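Local coordinates for protein alpha-L-rhamnosidase (Klebsiella oxytoca, PDB 4XHC) that probably hydrolyses terminal alpha-L-rhamnose residues from rhamnose-containing glycosides as a GH78 family glycosidase, and binds alpha-L-rhamnopyranose in its pocket, at residues L328-T331 with A332-Q335; L379-A382 with I383-A386; A487-K490 with A491-A495. All coordinates share one frame; numbering follows the deposited sequence.

Interaction 1: L328-T331 with A332-Q335; sequences LWPT and ARRQ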
loop_
_atom_site.group_PDB
_atom_site.type_symbol
_atom_site.label_atom_id
_atom_site.label_comp_id
_atom_site.label_asym_id
_atom_site.label_seq_id
_atom_site.Cartn_x
_atom_site.Cartn_y
_atom_site.Cartn_z
ATOM N N LEU A 328 1.208 14.572 42.975
ATOM C CA LEU A 328 0.057 13.997 42.302
ATOM C C LEU A 328 -1.105 13.615 43.219
ATOM O O LEU A 328 -2.154 13.189 42.728
ATOM C CB LEU A 328 0.497 12.770 41.490
ATOM C CG LEU A 328 1.431 13.069 40.310
ATOM C CD1 LEU A 328 1.665 11.813 39.484
ATOM C CD2 LEU A 328 0.875 14.179 39.430
ATOM N N TRP A 329 -0.928 13.758 44.531
ATOM C CA TRP A 329 -1.984 13.425 45.491
ATOM C C TRP A 329 -3.312 14.150 45.198
ATOM O O TRP A 329 -4.360 13.512 45.190
ATOM C CB TRP A 329 -1.509 13.667 46.930
ATOM C CG TRP A 329 -2.615 13.847 47.936
ATOM C CD1 TRP A 329 -2.877 14.966 48.668
ATOM C CD2 TRP A 329 -3.603 12.878 48.311
ATOM N NE1 TRP A 329 -3.968 14.755 49.473
ATOM C CE2 TRP A 329 -4.431 13.481 49.273
ATOM C CE3 TRP A 329 -3.869 11.562 47.918
ATOM C CZ2 TRP A 329 -5.503 12.816 49.858
ATOM C CZ3 TRP A 329 -4.940 10.903 48.493
ATOM C CH2 TRP A 329 -5.745 11.532 49.455
ATOM N N PRO A 330 -3.279 15.473 44.958
ATOM C CA PRO A 330 -4.532 16.152 44.600
ATOM C C PRO A 330 -5.295 15.516 43.440
ATOM O O PRO A 330 -6.519 15.464 43.485
ATOM C CB PRO A 330 -4.070 17.568 44.245
ATOM C CG PRO A 330 -2.857 17.785 45.093
ATOM C CD PRO A 330 -2.191 16.439 45.230
ATOM N N THR A 331 -4.594 15.030 42.418
ATOM C CA THR A 331 -5.259 14.309 41.329
ATOM C C THR A 331 -5.972 13.054 41.883
ATOM O O THR A 331 -7.148 12.821 41.591
ATOM C CB THR A 331 -4.279 13.930 40.179
ATOM O OG1 THR A 331 -3.783 15.110 39.541
ATOM C CG2 THR A 331 -4.967 13.101 39.105
ATOM N N ALA A 332 -5.263 12.266 42.696
ATOM C CA ALA A 332 -5.828 11.052 43.304
ATOM C C ALA A 332 -7.048 11.374 44.146
ATOM O O ALA A 332 -8.101 10.755 43.979
ATOM C CB ALA A 332 -4.790 10.348 44.158
ATOM N N ARG A 333 -6.902 12.350 45.043
ATOM C CA ARG A 333 -7.992 12.782 45.909
ATOM C C ARG A 333 -9.230 13.192 45.117
ATOM O O ARG A 333 -10.353 12.894 45.520
ATOM C CB ARG A 333 -7.550 13.955 46.788
ATOM C CG ARG A 333 -8.636 14.500 47.710
ATOM C CD ARG A 333 -8.174 15.751 48.419
ATOM N NE ARG A 333 -7.931 16.828 47.468
ATOM C CZ ARG A 333 -7.072 17.831 47.651
ATOM N NH1 ARG A 333 -6.339 17.929 48.754
ATOM N NH2 ARG A 333 -6.938 18.752 46.711
ATOM N N ARG A 334 -9.030 13.886 43.999
ATOM C CA ARG A 334 -10.149 14.360 43.179
ATOM C C ARG A 334 -10.931 13.201 42.555
ATOM O O ARG A 334 -12.147 13.302 42.365
ATOM C CB ARG A 334 -9.645 15.305 42.086
ATOM C CG ARG A 334 -10.739 16.042 41.331
ATOM C CD ARG A 334 -11.040 17.412 41.925
ATOM N NE ARG A 334 -12.158 18.031 41.211
ATOM C CZ ARG A 334 -13.451 17.841 41.490
ATOM N NH1 ARG A 334 -13.833 17.067 42.504
ATOM N NH2 ARG A 334 -14.383 18.435 40.752
ATOM N N GLN A 335 -10.245 12.104 42.243
ATOM C CA GLN A 335 -10.926 10.940 41.675
ATOM C C GLN A 335 -11.900 10.353 42.694
ATOM O O GLN A 335 -12.986 9.897 42.337
ATOM C CB GLN A 335 -9.931 9.864 41.216
ATOM C CG GLN A 335 -8.875 10.320 40.212
ATOM C CD GLN A 335 -9.406 11.264 39.139
ATOM O OE1 GLN A 335 -10.209 10.876 38.298
ATOM N NE2 GLN A 335 -8.929 12.500 39.147
#

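Interaction 2: L379-A382 with I383-A386; sequences LQRA and IWLA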
loop_
_atom_site.group_PDB
_atom_site.type_symbol
_atom_site.label_atom_id
_atom_site.label_comp_id
_atom_site.label_asym_id
_atom_site.label_seq_id
_atom_site.Cartn_x
_atom_site.Cartn_y
_atom_site.Cartn_z
ATOM N N LEU A 379 -10.778 3.637 48.021
ATOM C CA LEU A 379 -10.886 4.523 49.182
ATOM C C LEU A 379 -9.886 4.131 50.269
ATOM O O LEU A 379 -9.235 4.984 50.852
ATOM C CB LEU A 379 -12.298 4.497 49.743
ATOM C CG LEU A 379 -12.575 5.495 50.852
ATOM C CD1 LEU A 379 -12.286 6.912 50.398
ATOM C CD2 LEU A 379 -14.020 5.375 51.297
ATOM N N GLN A 380 -9.750 2.835 50.525
ATOM C CA GLN A 380 -8.769 2.336 51.499
ATOM C C GLN A 380 -7.349 2.824 51.195
ATOM O O GLN A 380 -6.621 3.210 52.099
ATOM C CB GLN A 380 -8.811 0.800 51.536
ATOM C CG GLN A 380 -7.856 0.118 52.515
ATOM C CD GLN A 380 -8.144 0.453 53.961
ATOM O OE1 GLN A 380 -8.832 -0.292 54.653
ATOM N NE2 GLN A 380 -7.633 1.580 54.419
ATOM N N ARG A 381 -6.966 2.803 49.924
ATOM C CA ARG A 381 -5.644 3.281 49.528
ATOM C C ARG A 381 -5.560 4.797 49.606
ATOM O O ARG A 381 -4.504 5.335 49.929
ATOM C CB ARG A 381 -5.262 2.808 48.120
ATOM C CG ARG A 381 -4.634 1.423 48.074
ATOM C CD ARG A 381 -5.696 0.347 48.076
ATOM N NE ARG A 381 -5.152 -0.970 48.391
ATOM C CZ ARG A 381 -5.885 -2.004 48.805
ATOM N NH1 ARG A 381 -7.200 -1.901 48.952
ATOM N NH2 ARG A 381 -5.299 -3.155 49.080
ATOM N N ALA A 382 -6.659 5.484 49.304
ATOM C CA ALA A 382 -6.718 6.936 49.495
ATOM C C ALA A 382 -6.496 7.340 50.969
ATOM O O ALA A 382 -5.939 8.395 51.252
ATOM C CB ALA A 382 -8.043 7.484 48.987
ATOM N N ILE A 383 -6.927 6.495 51.899
ATOM C CA ILE A 383 -6.701 6.736 53.321
ATOM C C ILE A 383 -5.220 6.606 53.638
ATOM O O ILE A 383 -4.655 7.442 54.346
ATOM C CB ILE A 383 -7.506 5.761 54.200
ATOM C CG1 ILE A 383 -8.992 6.081 54.097
ATOM C CG2 ILE A 383 -7.079 5.843 55.660
ATOM C CD1 ILE A 383 -9.884 4.954 54.572
ATOM N N TRP A 384 -4.586 5.560 53.119
ATOM C CA TRP A 384 -3.175 5.348 53.401
ATOM C C TRP A 384 -2.331 6.512 52.865
ATOM O O TRP A 384 -1.372 6.953 53.524
ATOM C CB TRP A 384 -2.705 3.994 52.855
ATOM C CG TRP A 384 -3.290 2.814 53.602
ATOM C CD1 TRP A 384 -3.652 2.775 54.921
ATOM C CD2 TRP A 384 -3.544 1.504 53.081
ATOM N NE1 TRP A 384 -4.123 1.529 55.250
ATOM C CE2 TRP A 384 -4.069 0.727 54.140
ATOM C CE3 TRP A 384 -3.377 0.906 51.823
ATOM C CZ2 TRP A 384 -4.436 -0.617 53.978
ATOM C CZ3 TRP A 384 -3.744 -0.432 51.665
ATOM C CH2 TRP A 384 -4.265 -1.177 52.740
ATOM N N LEU A 385 -2.709 7.022 51.695
ATOM C CA LEU A 385 -2.039 8.189 51.121
ATOM C C LEU A 385 -2.347 9.445 51.931
ATOM O O LEU A 385 -1.453 10.247 52.213
ATOM C CB LEU A 385 -2.454 8.396 49.662
ATOM C CG LEU A 385 -1.900 7.399 48.640
ATOM C CD1 LEU A 385 -2.602 7.568 47.302
ATOM C CD2 LEU A 385 -0.398 7.560 48.467
ATOM N N ALA A 386 -3.613 9.614 52.305
ATOM C CA ALA A 386 -4.029 10.773 53.099
ATOM C C ALA A 386 -3.277 10.868 54.424
ATOM O O ALA A 386 -2.904 11.956 54.831
ATOM C CB ALA A 386 -5.531 10.746 53.346
#

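Interaction 3: A487-K490 with A491-A495; sequences AQIK and AYWGA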
loop_
_atom_site.group_PDB
_atom_site.type_symbol
_atom_site.label_atom_id
_atom_site.label_comp_id
_atom_site.label_asym_id
_atom_site.label_seq_id
_atom_site.Cartn_x
_atom_site.Cartn_y
_atom_site.Cartn_z
ATOM N N ALA A 487 -2.898 -23.810 41.910
ATOM C CA ALA A 487 -3.644 -24.682 40.993
ATOM C C ALA A 487 -4.412 -23.896 39.921
ATOM O O ALA A 487 -4.546 -24.358 38.781
ATOM C CB ALA A 487 -4.595 -25.577 41.773
ATOM N N GLN A 488 -4.895 -22.712 40.293
ATOM C CA GLN A 488 -5.667 -21.858 39.386
ATOM C C GLN A 488 -4.837 -21.124 38.354
ATOM O O GLN A 488 -5.307 -20.886 37.241
ATOM C CB GLN A 488 -6.488 -20.832 40.177
ATOM C CG GLN A 488 -7.856 -21.344 40.583
ATOM C CD GLN A 488 -8.694 -21.722 39.386
ATOM O OE1 GLN A 488 -9.398 -22.728 39.421
ATOM N NE2 GLN A 488 -8.609 -20.925 38.313
ATOM N N ILE A 489 -3.625 -20.732 38.729
ATOM C CA ILE A 489 -2.695 -20.155 37.768
ATOM C C ILE A 489 -2.339 -21.212 36.717
ATOM O O ILE A 489 -2.370 -20.948 35.523
ATOM C CB ILE A 489 -1.427 -19.622 38.466
ATOM C CG1 ILE A 489 -1.769 -18.355 39.246
ATOM C CG2 ILE A 489 -0.322 -19.339 37.449
ATOM C CD1 ILE A 489 -0.741 -17.972 40.282
ATOM N N LYS A 490 -2.039 -22.419 37.182
ATOM C CA LYS A 490 -1.691 -23.526 36.303
ATOM C C LYS A 490 -2.820 -23.956 35.364
ATOM O O LYS A 490 -2.578 -24.245 34.193
ATOM C CB LYS A 490 -1.270 -24.732 37.132
ATOM C CG LYS A 490 0.044 -24.559 37.864
ATOM C CD LYS A 490 0.389 -25.835 38.605
ATOM C CE LYS A 490 1.796 -25.798 39.148
ATOM N NZ LYS A 490 1.986 -26.924 40.094
ATOM N N ALA A 491 -4.044 -24.022 35.880
ATOM C CA ALA A 491 -5.183 -24.477 35.081
ATOM C C ALA A 491 -5.524 -23.487 33.971
ATOM O O ALA A 491 -5.770 -23.886 32.835
ATOM C CB ALA A 491 -6.393 -24.694 35.970
ATOM N N TYR A 492 -5.528 -22.199 34.302
ATOM C CA TYR A 492 -5.929 -21.155 33.360
ATOM C C TYR A 492 -4.785 -20.720 32.429
ATOM O O TYR A 492 -4.849 -20.957 31.229
ATOM C CB TYR A 492 -6.490 -19.966 34.135
ATOM C CG TYR A 492 -7.077 -18.857 33.293
ATOM C CD1 TYR A 492 -8.272 -19.024 32.621
ATOM C CD2 TYR A 492 -6.445 -17.619 33.208
ATOM C CE1 TYR A 492 -8.812 -18.000 31.865
ATOM C CE2 TYR A 492 -6.979 -16.588 32.456
ATOM C CZ TYR A 492 -8.160 -16.782 31.785
ATOM O OH TYR A 492 -8.673 -15.734 31.054
ATOM N N TRP A 493 -3.742 -20.097 32.971
ATOM C CA TRP A 493 -2.608 -19.657 32.145
ATOM C C TRP A 493 -1.822 -20.827 31.545
ATOM O O TRP A 493 -1.297 -20.716 30.442
ATOM C CB TRP A 493 -1.668 -18.763 32.940
ATOM C CG TRP A 493 -2.160 -17.350 33.132
ATOM C CD1 TRP A 493 -1.899 -16.289 32.333
ATOM C CD2 TRP A 493 -2.957 -16.854 34.206
ATOM N NE1 TRP A 493 -2.495 -15.164 32.826
ATOM C CE2 TRP A 493 -3.143 -15.480 33.984
ATOM C CE3 TRP A 493 -3.529 -17.438 35.344
ATOM C CZ2 TRP A 493 -3.877 -14.676 34.850
ATOM C CZ3 TRP A 493 -4.268 -16.641 36.203
ATOM C CH2 TRP A 493 -4.439 -15.276 35.947
ATOM N N GLY A 494 -1.747 -21.948 32.257
ATOM C CA GLY A 494 -1.136 -23.161 31.703
ATOM C C GLY A 494 -1.845 -23.697 30.466
ATOM O O GLY A 494 -1.220 -24.309 29.591
ATOM N N ALA A 495 -3.157 -23.467 30.396
ATOM C CA ALA A 495 -3.952 -23.841 29.221
ATOM C C ALA A 495 -3.522 -23.056 27.987
ATOM O O ALA A 495 -3.395 -23.629 26.908
ATOM C CB ALA A 495 -5.433 -23.636 29.482
#

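Interaction 1: L328-T331 with A332-Q335
Arg333 lays the root of its side chain over one face of the Trp329 indole. Its CB stands 4.0 Å from the centroid of the Trp329 six-membered ring, a CH-pi contact. The two side chains cross at about a right angle, with the guanidinium plane turned 72° from the ring. A bend at chi3 (64°) swings the Arg333 head back over Pro330, where NH2 is 4.0 Å from Pro330 CB. Trp329 NE1 and Arg333 NH1 both reach Glu390, the first by a hydrogen bond and the second by a salt bridge, so one carboxylate fixes both polar ends. Ala332 approaches the indole obliquely, its CB 4.1 Å from Trp329 CE3. Thr331 O accepts two hydrogen bonds, from Gln335 N at 3.2 Å and from Gln335 NE2 at 3.0 Å, which arrive from opposite faces of the carbonyl plane. The same Gln335 amide is anchored outside by Ser305, Val284 N and Gly282 O. Thr331 and Ala332 also pack on Phe308 of helix 302-319. The contact combines i, i+3 and i, i+4 side-chain packing around Trp329 with a side-chain-to-carbonyl bond one turn back, on one helix of the (alpha/alpha)6 barrel expected of six-hairpin glycosidases.

Interaction 2: L379-A382 with I383-A386
Gln380 overlaps one face of the Trp384 indole with most of its side chain. Its methylene CG is 4.0 Å from the centroid of the Trp384 six-membered ring, 19° off the normal, which makes a CH-pi contact. Farther out the amide lies nearly flat on the indole, the two planes only 14° apart, and Gln380 NE2 comes 3.6 Å from Trp384 NE1. Gln380 starts with CG trans to its main-chain nitrogen (chi1 -179°) and then bends at chi2, which lays the amide along the ring toward its pyrrole side. Arg381 meets the indole differently. Running alongside Trp384 and pointing the same way, it puts NE 3.6 Å from CZ3 of the Trp384 ring, with that ring atom over a face of the steeply turned guanidinium. Arg381 CG adds a contact to Trp384 CE3 at 4.0 Å. The arginine head is held from the preceding turn, where NH1 bonds to Tyr377 O and the Tyr377 ring makes a cation-pi contact. Tyr313 of helix 302-319 meets the Trp384 ring as well. Beneath these side chains, ordinary helical bonds run from Ile383 N to Leu379 O (3.0 Å) and from Ala386 N to Ala382 O (2.8 Å). Joining one residue to the third and fourth before it, the cluster is same-helix packing by i, i+3 and i+4 neighbours, within the helical barrel that GH78 enzymes share.

Interaction 3: A487-K490 with A491-A495
Ala491 N bonds to Ala487 O at 3.0 Å, and one residue on Tyr492 N reaches Gln488 O at 3.2 Å. Farther along, Ile489 O receives two weak bonds, from Trp493 N (3.0 Å, N-H...O angle 127°) and from Gly494 N (3.5 Å); the second, an i to i+5 link, may reflect a slight local widening of the helix. The same carbonyl oxygen lies in the plane of the Trp493 ring, at its edge, 3.7 Å from CE3. Trp493 sets its CG opposite the carbonyl carbon (chi1 -77°), which turns the indole back along the helix toward Ile489; there Ile489 CG2 packs 4.3 Å from Trp493 CE3. Lys490 extends its chain beyond CG, and its NZ forms a salt bridge with Asp213. Tyr492 OH bonds to Phe508 O, and Trp493 NE1 to Ser531 O, tying both aromatic ends to other parts of the chain. Around helix 482-498, Gln488 and Tyr492 rest on helix 466-478, Ile489, Lys490 and Trp493 on helix 214-230, and Ile489 and Trp493 also on helix 534-540.

From the N terminus the chain passes in turn through helices 322-340, 368-389 and 482-498, which carry interactions 1, 2 and 3. Each is confined to successive turns of one helix, so none closes a loop, and the three follow in series without nesting or crossing. Interactions 1 and 2, with centres 11 Å apart, touch directly: Trp329 CH2 is 3.6 Å from Ala382 O, and the same indole packs on Leu385 and Ala386, joining two helices consecutive in the chain. Interaction 3 stands apart, its centre about 37 Å from interaction 1 and 33 Å from interaction 2, in another part of the helical catalytic domain.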